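Local structure of probable glutamine synthetase (Pseudomonas aeruginosa, 4HPP) at residues F134-L139 with M216-C221; E33-G38 with L68-N73. The protein is probably an enzyme of the glutamine synthetase family, built from an N-terminal domain and a catalytic domain and found here in an assembly of six chains. All blocks are in the same frame, centred on the assembly; numbering follows the deposited sequence.

From the N terminus, the chain first reaches contact 2, where the end of helix 31-35 and the turn after it lie against strand 66-78. This closes a loop of 29 residues that includes strand 39-41, all within the N-terminal domain. Contact 1 follows in the catalytic domain, and its 76 intervening residues carry helices 150-155, 159-169 and 196-216 and strands 174-179 and 185-194. The two closures are in series, neither nested nor crossed, with centres about 33 Å apart and nearest atoms about 22 Å apart. Contact 2 packs helix 31-35 and its following turn on the N-terminal sheet; contact 1 joins strands 124-137 and 219-221 of the catalytic sheet.

Contact 1: residues F134-L139 with M216-C221; sequences FSLLGL and MGLRTC
Ser135 and Cys221 form an antiparallel hydrogen-bonded pair, and Leu137 and Arg219 form the next. In the first, Ser135 N gives to Cys221 O at 2.7 Å and Cys221 N returns to Ser135 O at 2.9 Å. In the second, Leu137 N reaches Arg219 O at 2.7 Å and Arg219 N reaches Leu137 O at 2.8 Å. The N-H...O angles run from 156° to 170°, so the four amides and four carbonyls satisfy one another with nearly straight bonds. Between them, Leu136 and Thr220 are a non-hydrogen-bonded pair; Thr220 CA lies 3.2 Å from Ser135 O, a CA-H...O contact that gives this carbonyl a second, weaker partner. Phe134 and Leu136 make backbone hydrogen bonds with Tyr186 and Arg184 respectively.

On one face of the sheet, Leu137 CB sits over a face of the Arg219 guanidinium, offset toward its rim. The arginine chain bends at chi3 (-64°), which folds NH1 back to 3.5 Å from Leu137 CD1. Arg219 also packs on Glu142 of a second subunit. On the other face, Leu136 and Thr220 lie beside Phe134, whose ring meets Thr220 CG2 obliquely and packs on helices 159-169 and 196-216. Past the paired residues, Leu218 CD1 meets Leu139 CD2 at 3.5 Å, the two side chains crossing at about a right angle.

Gly217 has positive phi and ends helix 196-216 in a Schellman motif; the strand begins two residues later. A helix delivering a short antiparallel strand to the end of strand 124-137, whose Glu133 binds magnesium, thus extends the curved catalytic-domain sheet of the glutamine synthetase fold.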
loop_
_atom_site.group_PDB
_atom_site.type_symbol
_atom_site.label_atom_id
_atom_site.label_comp_id
_atom_site.label_asym_id
_atom_site.label_seq_id
_atom_site.Cartn_x
_atom_site.Cartn_y
_atom_site.Cartn_z
ATOM N N PHE A 134 -9.870 -30.150 12.378
ATOM C CA PHE A 134 -9.896 -29.410 11.132
ATOM C C PHE A 134 -8.509 -28.871 10.752
ATOM O O PHE A 134 -7.568 -28.793 11.599
ATOM C CB PHE A 134 -10.944 -28.272 11.216
ATOM C CG PHE A 134 -10.629 -27.208 12.284
ATOM C CD1 PHE A 134 -11.085 -27.358 13.616
ATOM C CD2 PHE A 134 -9.934 -26.040 11.943
ATOM C CE1 PHE A 134 -10.808 -26.418 14.557
ATOM C CE2 PHE A 134 -9.674 -25.086 12.905
ATOM C CZ PHE A 134 -10.085 -25.278 14.205
ATOM N N SER A 135 -8.403 -28.463 9.503
ATOM C CA SER A 135 -7.208 -27.849 8.964
ATOM C C SER A 135 -7.493 -26.407 8.988
ATOM O O SER A 135 -8.616 -26.003 8.632
ATOM C CB SER A 135 -7.024 -28.187 7.457
ATOM O OG SER A 135 -6.590 -29.527 7.231
ATOM N N LEU A 136 -6.485 -25.623 9.371
ATOM C CA LEU A 136 -6.508 -24.164 9.287
ATOM C C LEU A 136 -5.531 -23.721 8.226
ATOM O O LEU A 136 -4.320 -23.838 8.415
ATOM C CB LEU A 136 -6.169 -23.504 10.640
ATOM C CG LEU A 136 -6.407 -21.993 10.716
ATOM C CD1 LEU A 136 -7.866 -21.687 10.486
ATOM C CD2 LEU A 136 -5.992 -21.382 12.041
ATOM N N LEU A 137 -6.075 -23.218 7.117
ATOM C CA LEU A 137 -5.302 -22.768 5.960
ATOM C C LEU A 137 -5.247 -21.274 5.857
ATOM O O LEU A 137 -6.250 -20.551 6.122
ATOM C CB LEU A 137 -5.887 -23.342 4.667
ATOM C CG LEU A 137 -6.176 -24.842 4.827
ATOM C CD1 LEU A 137 -6.939 -25.395 3.633
ATOM C CD2 LEU A 137 -4.835 -25.522 5.066
ATOM N N GLY A 138 -4.042 -20.826 5.510
ATOM C CA GLY A 138 -3.774 -19.468 5.072
ATOM C C GLY A 138 -2.901 -18.748 6.071
ATOM O O GLY A 138 -2.735 -17.534 5.989
ATOM N N LEU A 139 -2.389 -19.467 7.070
ATOM C CA LEU A 139 -1.790 -18.752 8.180
ATOM C C LEU A 139 -0.511 -18.149 7.662
ATOM O O LEU A 139 0.146 -18.721 6.805
ATOM C CB LEU A 139 -1.540 -19.634 9.395
ATOM C CG LEU A 139 -2.727 -20.194 10.163
ATOM C CD1 LEU A 139 -2.243 -21.216 11.252
ATOM C CD2 LEU A 139 -3.482 -19.037 10.748
ATOM N N MET A 216 -11.065 -13.740 9.270
ATOM C CA MET A 216 -9.613 -13.445 9.383
ATOM C C MET A 216 -8.937 -13.666 8.044
ATOM O O MET A 216 -7.745 -13.393 7.895
ATOM C CB MET A 216 -8.974 -14.319 10.478
ATOM C CG MET A 216 -9.610 -14.143 11.874
ATOM S SD MET A 216 -8.818 -14.971 13.251
ATOM C CE MET A 216 -7.510 -13.832 13.654
ATOM N N GLY A 217 -9.707 -14.150 7.060
ATOM C CA GLY A 217 -9.179 -14.277 5.708
ATOM C C GLY A 217 -8.571 -15.663 5.644
ATOM O O GLY A 217 -7.870 -15.970 4.713
ATOM N N LEU A 218 -8.835 -16.502 6.646
ATOM C CA LEU A 218 -8.359 -17.879 6.650
ATOM C C LEU A 218 -9.417 -18.801 6.119
ATOM O O LEU A 218 -10.544 -18.412 5.842
ATOM C CB LEU A 218 -7.906 -18.313 8.047
ATOM C CG LEU A 218 -6.851 -17.360 8.657
ATOM C CD1 LEU A 218 -6.630 -17.565 10.153
ATOM C CD2 LEU A 218 -5.485 -17.330 7.955
ATOM N N ARG A 219 -9.034 -20.050 5.948
ATOM C CA ARG A 219 -9.951 -21.089 5.544
ATOM C C ARG A 219 -9.850 -22.333 6.465
ATOM O O ARG A 219 -8.759 -22.663 7.032
ATOM C CB ARG A 219 -9.568 -21.503 4.135
ATOM C CG ARG A 219 -10.165 -20.638 3.053
ATOM C CD ARG A 219 -9.638 -21.096 1.711
ATOM N NE ARG A 219 -8.208 -20.877 1.708
ATOM C CZ ARG A 219 -7.307 -21.819 1.478
ATOM N NH1 ARG A 219 -7.720 -23.073 1.174
ATOM N NH2 ARG A 219 -5.996 -21.478 1.535
ATOM N N THR A 220 -10.969 -23.040 6.608
ATOM C CA THR A 220 -10.901 -24.299 7.284
ATOM C C THR A 220 -11.155 -25.481 6.345
ATOM O O THR A 220 -11.863 -25.388 5.326
ATOM C CB THR A 220 -11.925 -24.358 8.404
ATOM O OG1 THR A 220 -13.187 -24.022 7.863
ATOM C CG2 THR A 220 -11.607 -23.372 9.490
ATOM N N CYS A 221 -10.643 -26.635 6.719
ATOM C CA CYS A 221 -11.065 -27.837 6.048
ATOM C C CYS A 221 -11.371 -28.877 7.096
ATOM O O CYS A 221 -10.483 -29.168 7.935
ATOM C CB CYS A 221 -9.972 -28.326 5.048
ATOM S SG CYS A 221 -10.347 -29.933 4.303
#

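Contact 2: residues E33-G38 with L68-N73; sequences EQLASG and LLPDPN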
loop_
_atom_site.group_PDB
_atom_site.type_symbol
_atom_site.label_atom_id
_atom_site.label_comp_id
_atom_site.label_asym_id
_atom_site.label_seq_id
_atom_site.Cartn_x
_atom_site.Cartn_y
_atom_site.Cartn_z
ATOM N N GLU A 33 -42.751 -12.360 13.732
ATOM C CA GLU A 33 -43.813 -12.739 12.819
ATOM C C GLU A 33 -43.414 -14.028 12.137
ATOM O O GLU A 33 -44.243 -14.920 11.969
ATOM C CB GLU A 33 -44.162 -11.640 11.797
ATOM C CG GLU A 33 -43.164 -10.482 11.659
ATOM C CD GLU A 33 -43.136 -9.529 12.866
ATOM O OE1 GLU A 33 -44.134 -8.810 13.082
ATOM O OE2 GLU A 33 -42.111 -9.480 13.599
ATOM N N GLN A 34 -42.130 -14.159 11.812
ATOM C CA GLN A 34 -41.671 -15.288 10.995
ATOM C C GLN A 34 -41.577 -16.650 11.706
ATOM O O GLN A 34 -41.737 -17.724 11.061
ATOM C CB GLN A 34 -40.393 -14.929 10.218
ATOM C CG GLN A 34 -40.664 -14.223 8.897
ATOM C CD GLN A 34 -41.875 -14.786 8.159
ATOM O OE1 GLN A 34 -42.813 -14.044 7.879
ATOM N NE2 GLN A 34 -41.880 -16.103 7.870
ATOM N N LEU A 35 -41.367 -16.601 13.027
ATOM C CA LEU A 35 -41.175 -17.814 13.829
ATOM C C LEU A 35 -42.253 -18.911 13.683
ATOM O O LEU A 35 -41.908 -20.096 13.641
ATOM C CB LEU A 35 -40.968 -17.480 15.305
ATOM C CG LEU A 35 -39.592 -17.094 15.852
ATOM C CD1 LEU A 35 -39.731 -16.770 17.344
ATOM C CD2 LEU A 35 -38.575 -18.195 15.635
ATOM N N ALA A 36 -43.530 -18.533 13.604
ATOM C CA ALA A 36 -44.619 -19.528 13.526
ATOM C C ALA A 36 -44.752 -20.256 12.174
ATOM O O ALA A 36 -45.123 -21.451 12.140
ATOM C CB ALA A 36 -45.958 -18.918 13.947
ATOM N N SER A 37 -44.460 -19.540 11.085
ATOM C CA SER A 37 -44.581 -20.069 9.721
ATOM C C SER A 37 -43.252 -20.663 9.263
ATOM O O SER A 37 -43.210 -21.417 8.311
ATOM C CB SER A 37 -44.940 -18.921 8.736
ATOM O OG SER A 37 -43.901 -17.906 8.709
ATOM N N GLY A 38 -42.163 -20.263 9.919
ATOM C CA GLY A 38 -40.818 -20.510 9.436
ATOM C C GLY A 38 -40.678 -19.871 8.075
ATOM O O GLY A 38 -41.238 -18.791 7.861
ATOM N N LEU A 68 -39.718 -24.875 6.784
ATOM C CA LEU A 68 -38.574 -25.017 7.651
ATOM C C LEU A 68 -38.906 -24.196 8.889
ATOM O O LEU A 68 -38.901 -22.950 8.849
ATOM C CB LEU A 68 -37.304 -24.446 6.997
ATOM C CG LEU A 68 -36.036 -24.526 7.868
ATOM C CD1 LEU A 68 -35.905 -25.936 8.455
ATOM C CD2 LEU A 68 -34.728 -24.132 7.167
ATOM N N LEU A 69 -39.169 -24.903 9.976
ATOM C CA LEU A 69 -39.769 -24.311 11.174
ATOM C C LEU A 69 -38.714 -24.161 12.274
ATOM O O LEU A 69 -38.379 -25.145 12.925
ATOM C CB LEU A 69 -40.881 -25.234 11.678
ATOM C CG LEU A 69 -42.151 -24.555 12.190
ATOM C CD1 LEU A 69 -42.844 -23.853 11.044
ATOM C CD2 LEU A 69 -43.064 -25.603 12.810
ATOM N N PRO A 70 -38.166 -22.947 12.458
ATOM C CA PRO A 70 -37.107 -22.695 13.460
ATOM C C PRO A 70 -37.543 -23.111 14.874
ATOM O O PRO A 70 -38.663 -22.816 15.300
ATOM C CB PRO A 70 -36.904 -21.174 13.402
ATOM C CG PRO A 70 -38.151 -20.660 12.753
ATOM C CD PRO A 70 -38.590 -21.717 11.780
ATOM N N ASP A 71 -36.677 -23.835 15.571
ATOM C CA ASP A 71 -36.952 -24.179 16.931
ATOM C C ASP A 71 -36.319 -23.065 17.756
ATOM O O ASP A 71 -35.106 -22.874 17.689
ATOM C CB ASP A 71 -36.329 -25.510 17.262
ATOM C CG ASP A 71 -35.995 -25.643 18.726
ATOM O OD1 ASP A 71 -36.732 -25.089 19.573
ATOM O OD2 ASP A 71 -34.977 -26.283 19.043
ATOM N N PRO A 72 -37.141 -22.332 18.555
ATOM C CA PRO A 72 -36.623 -21.092 19.183
ATOM C C PRO A 72 -35.533 -21.375 20.181
ATOM O O PRO A 72 -34.722 -20.493 20.474
ATOM C CB PRO A 72 -37.844 -20.502 19.887
ATOM C CG PRO A 72 -39.037 -21.239 19.306
ATOM C CD PRO A 72 -38.563 -22.587 18.898
ATOM N N ASN A 73 -35.488 -22.605 20.693
ATOM C CA ASN A 73 -34.482 -22.937 21.721
ATOM C C ASN A 73 -33.051 -23.196 21.222
ATOM O O ASN A 73 -32.136 -23.295 22.018
ATOM C CB ASN A 73 -34.987 -24.049 22.674
ATOM C CG ASN A 73 -36.180 -23.595 23.527
ATOM O OD1 ASN A 73 -36.187 -22.500 24.125
ATOM N ND2 ASN A 73 -37.194 -24.430 23.584
#
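Leu35 and Pro70 make the apolar side-chain contact: Leu35 CD2 lies 3.8 Å from Pro70 CG, and the two side chains approach at a slant, with a methyl branch set against the proline ring. A second atom of the ring, Pro70 CD, lies 3.5 Å from Gly38 CA, so the ring touches both Leu35 and Gly38. The two approaches, one at CG and one at CD, stand roughly at a right angle to each other. Leu92 of strand 89-97 touches both Leu35 and Pro70, and Phe12 of strand 9-15 adds to the proline's surroundings.

Gly38 leaves the helix with positive phi (59°), and its CA approaches Leu68 O at 3.2 Å in a CA-H...O contact. From here the chain enters strand 39-41, an outermost strand of the N-terminal domain's five-stranded mixed sheet within this chain, where Cys39 pairs through its backbone with Leu68. Ala36 packs on Gly321 and Leu69 on Val320 of a second subunit.

Leu69 is turned differently from the proline. With chi1 at -140°, well away from a staggered value, its CD1 swings against the backbone of the turn, 3.5 Å from Ala36 O and 3.7 Å from Ser37 C, meeting main chain instead of a side chain.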